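Local coordinates for peptidoglycan-recognition protein LB (Drosophila melanogaster, PDB 7NSZ) that hydrolyses the amide bond between N-acetylmuramoyl and L-alanine in bacterial peptidoglycan, using one zinc ion, and probably scavenges biologically active cell-wall fragments, at residues K60-R63 with D64-D67; T92-G95 with F96-G100. The protein carries 1 engineered substitution. All blocks are in the same frame, centred on the assembly; numbering follows the deposited sequence.

Contact 1 (K60-R63 with D64-D67); sequences KSMR and DMQD
Lys60 and Asp64 form a salt bridge one helical turn apart. Lys60 NZ lies 3.1 Å from Asp64 OD1, which receives it on its syn lone pair, the side of the other oxygen. A second bond, from Lys60 NZ to Asp64 OD2 at 3.2 Å, is weak, and OD1 is the main partner. Lys60 CD and CE run alongside the same oxygens. The lysine chain reaches them because CG stands anti to the backbone N (chi1 176°) and the chain bends at chi2 and again at chi4, which brings NZ round in front of the two oxygens, close to the carboxylate plane. The carboxylate has another partner on OD2. A water donates to Asp64 OD2 at 2.6 Å and also to Ser61 OG at 3.2 Å, joining the two side chains. Ser61 OG also bonds to the backbone O of Asp57, one turn earlier.

On the inner side of the helix, the terminal methyl of Met65 meets the sulfur of Met62, with Met65 CE 3.7 Å from Met62 SD. The bend of Met65 at chi3 (-74°) brings CE there.

The backbone beneath is regular alpha-helix. Asp64 N to Lys60 O, at 2.7 Å, is the first of four successive i to i+4 bonds, and the last joins Asp67 N to Arg63 O. Lys60 CA lies 3.7 Å above one face of the Arg63 guanidinium, near its rim. Arg63 NH1 bonds to Trp23 O, and Asp67 OD1 makes a salt bridge with Arg26. Gln66 NE2 reaches Arg26 O and Asp77.

All eight residues belong to helix 55-72, which follows strand 38-45 in the chain. Met65 packs on Pro49 in the loop between them and approaches the engineered Phe80, which precedes strand 82-84.

Contact 2 (T92-G95 with F96-G100); sequences TGRG and FNVIG
Arg94 makes the direct hydrogen bond of this contact, from NH1 to Ile99 O at 2.8 Å. The carbonyl oxygen sits at the guanidinium edge, in its plane, and the N-H points to it at 156°. The chain is extended from CG to NE, which carries the guanidinium along the backbone to Ile99. Gly100 C lies over one face. Arg94 NE and NH2 turn to Ile78 O and Asp77 O, so the group grips three backbone carbonyls. With an alanine here, Ile99 O, Ile78 O and Asp77 O would probably lose their shared donor, and the turn its tie to Asp77 and Ile78.

Gly95 to Val98 is a type II beta turn, within the loop joining strands 90-92 and 110-115 of the amidase sheet. At Gly95, with phi 88° and psi near 180°, a CB would jam against Arg94 O, which calls for glycine.

Apolar contact comes from Val98, whose CG1 packs on Arg94 CB at 3.7 Å. The Val98 CG2 methyl closes on Arg94 O to 3.3 Å, a van der Waals contact. The Phe96 ring leaves the turn to stack on Tyr144.

A water donates to both Arg94 O, at 3.1 Å, and Phe96 O, at 2.9 Å.

From the N terminus, the chain passes through strand 38-45 before it reaches contact 1 in helix 55-72. Contact 1 closes no loop beyond a single helical turn. Strands 82-84 and 90-92 follow, and contact 2 then closes a short turn on the way to strand 110-115. The two contacts lie in series and neither nests in nor crosses the other. Their centres are about 16 Å apart, but they touch where Met62 CE packs 4.2 Å from Thr92 O. Trp23 and Asp77 each have partners in both contacts, and Trp23 NE1 bonds to Thr92 O. The helix is thus tied to the end of strand 90-92.

Contact 1 (K60-R63 with D64-D67)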
# COMPACT_ATOMS: atom_id res chain seq x y z
N LYS A 60 -1.07 -13.43 -8.95
CA LYS A 60 -2.53 -13.59 -9.20
C LYS A 60 -3.33 -12.64 -8.30
O LYS A 60 -4.31 -12.03 -8.75
CB LYS A 60 -2.92 -15.07 -9.06
CG LYS A 60 -4.39 -15.37 -9.20
CD LYS A 60 -4.98 -14.96 -10.50
CE LYS A 60 -6.23 -15.77 -10.83
NZ LYS A 60 -7.24 -15.76 -9.75
N SER A 61 -2.93 -12.47 -7.05
CA SER A 61 -3.68 -11.63 -6.09
C SER A 61 -3.61 -10.18 -6.57
O SER A 61 -4.60 -9.48 -6.44
CB SER A 61 -3.15 -11.75 -4.68
OG SER A 61 -3.22 -13.06 -4.16
N MET A 62 -2.46 -9.72 -7.05
CA MET A 62 -2.35 -8.37 -7.62
C MET A 62 -3.30 -8.25 -8.82
O MET A 62 -4.03 -7.25 -8.91
CB MET A 62 -0.91 -8.07 -8.06
CG MET A 62 0.06 -7.89 -6.90
SD MET A 62 -0.29 -6.44 -5.88
CE MET A 62 -0.01 -5.11 -7.02
N ARG A 63 -3.34 -9.24 -9.71
CA ARG A 63 -4.29 -9.19 -10.85
C ARG A 63 -5.72 -9.21 -10.35
O ARG A 63 -6.58 -8.52 -10.94
CB ARG A 63 -4.02 -10.33 -11.84
CG ARG A 63 -2.69 -10.18 -12.54
CD ARG A 63 -2.48 -11.15 -13.71
NE ARG A 63 -2.61 -12.55 -13.30
CZ ARG A 63 -1.58 -13.30 -12.95
NH1 ARG A 63 -0.39 -12.78 -12.78
NH2 ARG A 63 -1.77 -14.58 -12.66
N ASP A 64 -6.02 -10.00 -9.35
CA ASP A 64 -7.39 -10.02 -8.81
C ASP A 64 -7.80 -8.63 -8.29
O ASP A 64 -8.97 -8.18 -8.50
CB ASP A 64 -7.50 -11.12 -7.76
CG ASP A 64 -7.51 -12.54 -8.32
OD1 ASP A 64 -7.63 -12.70 -9.54
OD2 ASP A 64 -7.33 -13.46 -7.51
N MET A 65 -6.96 -7.96 -7.53
CA MET A 65 -7.27 -6.59 -7.06
C MET A 65 -7.39 -5.65 -8.25
O MET A 65 -8.34 -4.83 -8.25
CB MET A 65 -6.20 -6.09 -6.08
CG MET A 65 -6.21 -6.85 -4.77
SD MET A 65 -5.10 -6.15 -3.51
CE MET A 65 -3.53 -6.65 -4.18
N GLN A 66 -6.46 -5.72 -9.17
CA GLN A 66 -6.56 -4.83 -10.35
C GLN A 66 -7.89 -5.06 -11.09
O GLN A 66 -8.49 -4.06 -11.51
CB GLN A 66 -5.39 -5.00 -11.29
CG GLN A 66 -5.38 -3.94 -12.36
CD GLN A 66 -4.35 -4.14 -13.43
OE1 GLN A 66 -4.13 -5.26 -13.87
NE2 GLN A 66 -3.75 -3.03 -13.85
N ASP A 67 -8.27 -6.31 -11.24
CA ASP A 67 -9.52 -6.69 -11.96
C ASP A 67 -10.73 -6.13 -11.21
O ASP A 67 -11.65 -5.52 -11.81
CB ASP A 67 -9.65 -8.19 -12.15
CG ASP A 67 -8.67 -8.79 -13.15
OD1 ASP A 67 -7.97 -8.03 -13.86
OD2 ASP A 67 -8.70 -10.08 -13.21
O HOH W 1 -5.99 -14.11 -5.32

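Contact 2 (T92-G95 with F96-G100)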
# COMPACT_ATOMS: atom_id res chain seq x y z
N THR A 92 4.77 -3.47 -7.79
CA THR A 92 4.45 -2.11 -8.23
C THR A 92 2.98 -2.07 -8.59
O THR A 92 2.51 -2.83 -9.45
CB THR A 92 5.29 -1.67 -9.42
OG1 THR A 92 6.66 -1.77 -9.01
CG2 THR A 92 5.00 -0.24 -9.83
N GLY A 93 2.23 -1.15 -7.97
CA GLY A 93 0.86 -0.79 -8.35
C GLY A 93 0.89 0.47 -9.20
O GLY A 93 1.58 0.48 -10.24
N ARG A 94 0.26 1.53 -8.76
CA ARG A 94 0.39 2.82 -9.48
C ARG A 94 1.79 3.36 -9.38
O ARG A 94 2.17 4.17 -10.25
CB ARG A 94 -0.62 3.82 -8.95
CG ARG A 94 -2.05 3.37 -9.13
CD ARG A 94 -3.08 4.46 -9.06
NE ARG A 94 -4.42 3.93 -9.02
CZ ARG A 94 -5.52 4.61 -9.28
NH1 ARG A 94 -5.46 5.94 -9.34
NH2 ARG A 94 -6.64 3.96 -9.38
N GLY A 95 2.52 3.05 -8.31
CA GLY A 95 3.90 3.54 -8.17
C GLY A 95 3.97 4.89 -7.51
O GLY A 95 2.98 5.45 -7.06
N PHE A 96 5.20 5.37 -7.37
CA PHE A 96 5.46 6.66 -6.71
C PHE A 96 4.99 7.84 -7.56
O PHE A 96 5.09 7.80 -8.78
CB PHE A 96 6.94 6.81 -6.42
CG PHE A 96 7.49 5.83 -5.41
CD1 PHE A 96 8.47 4.93 -5.74
CD2 PHE A 96 7.10 5.96 -4.10
CE1 PHE A 96 8.99 4.10 -4.76
CE2 PHE A 96 7.62 5.13 -3.11
CZ PHE A 96 8.56 4.19 -3.45
N ASN A 97 4.43 8.84 -6.92
CA ASN A 97 4.06 10.15 -7.52
C ASN A 97 2.94 9.96 -8.53
O ASN A 97 2.76 10.84 -9.39
CB ASN A 97 5.27 10.86 -8.13
CG ASN A 97 6.12 11.50 -7.07
OD1 ASN A 97 6.94 10.83 -6.47
ND2 ASN A 97 5.85 12.76 -6.78
N VAL A 98 2.14 8.94 -8.37
CA VAL A 98 0.92 8.75 -9.19
C VAL A 98 -0.26 8.85 -8.25
O VAL A 98 -0.27 8.23 -7.12
CB VAL A 98 0.88 7.42 -9.97
CG1 VAL A 98 -0.46 7.12 -10.58
CG2 VAL A 98 1.99 7.41 -11.00
N ILE A 99 -1.27 9.61 -8.58
CA ILE A 99 -2.46 9.79 -7.74
C ILE A 99 -3.14 8.44 -7.60
O ILE A 99 -3.46 7.79 -8.61
CB ILE A 99 -3.40 10.86 -8.32
CG1 ILE A 99 -2.67 12.21 -8.40
CG2 ILE A 99 -4.66 10.94 -7.50
CD1 ILE A 99 -3.51 13.38 -8.89
N GLY A 100 -3.39 8.04 -6.36
CA GLY A 100 -3.99 6.74 -6.04
C GLY A 100 -5.49 6.78 -5.96
O GLY A 100 -6.10 7.84 -6.25
O HOH W 2 4.79 5.67 -10.78
O HOH W 3 0.40 5.79 -6.20
O HOH W 4 2.76 7.41 -4.45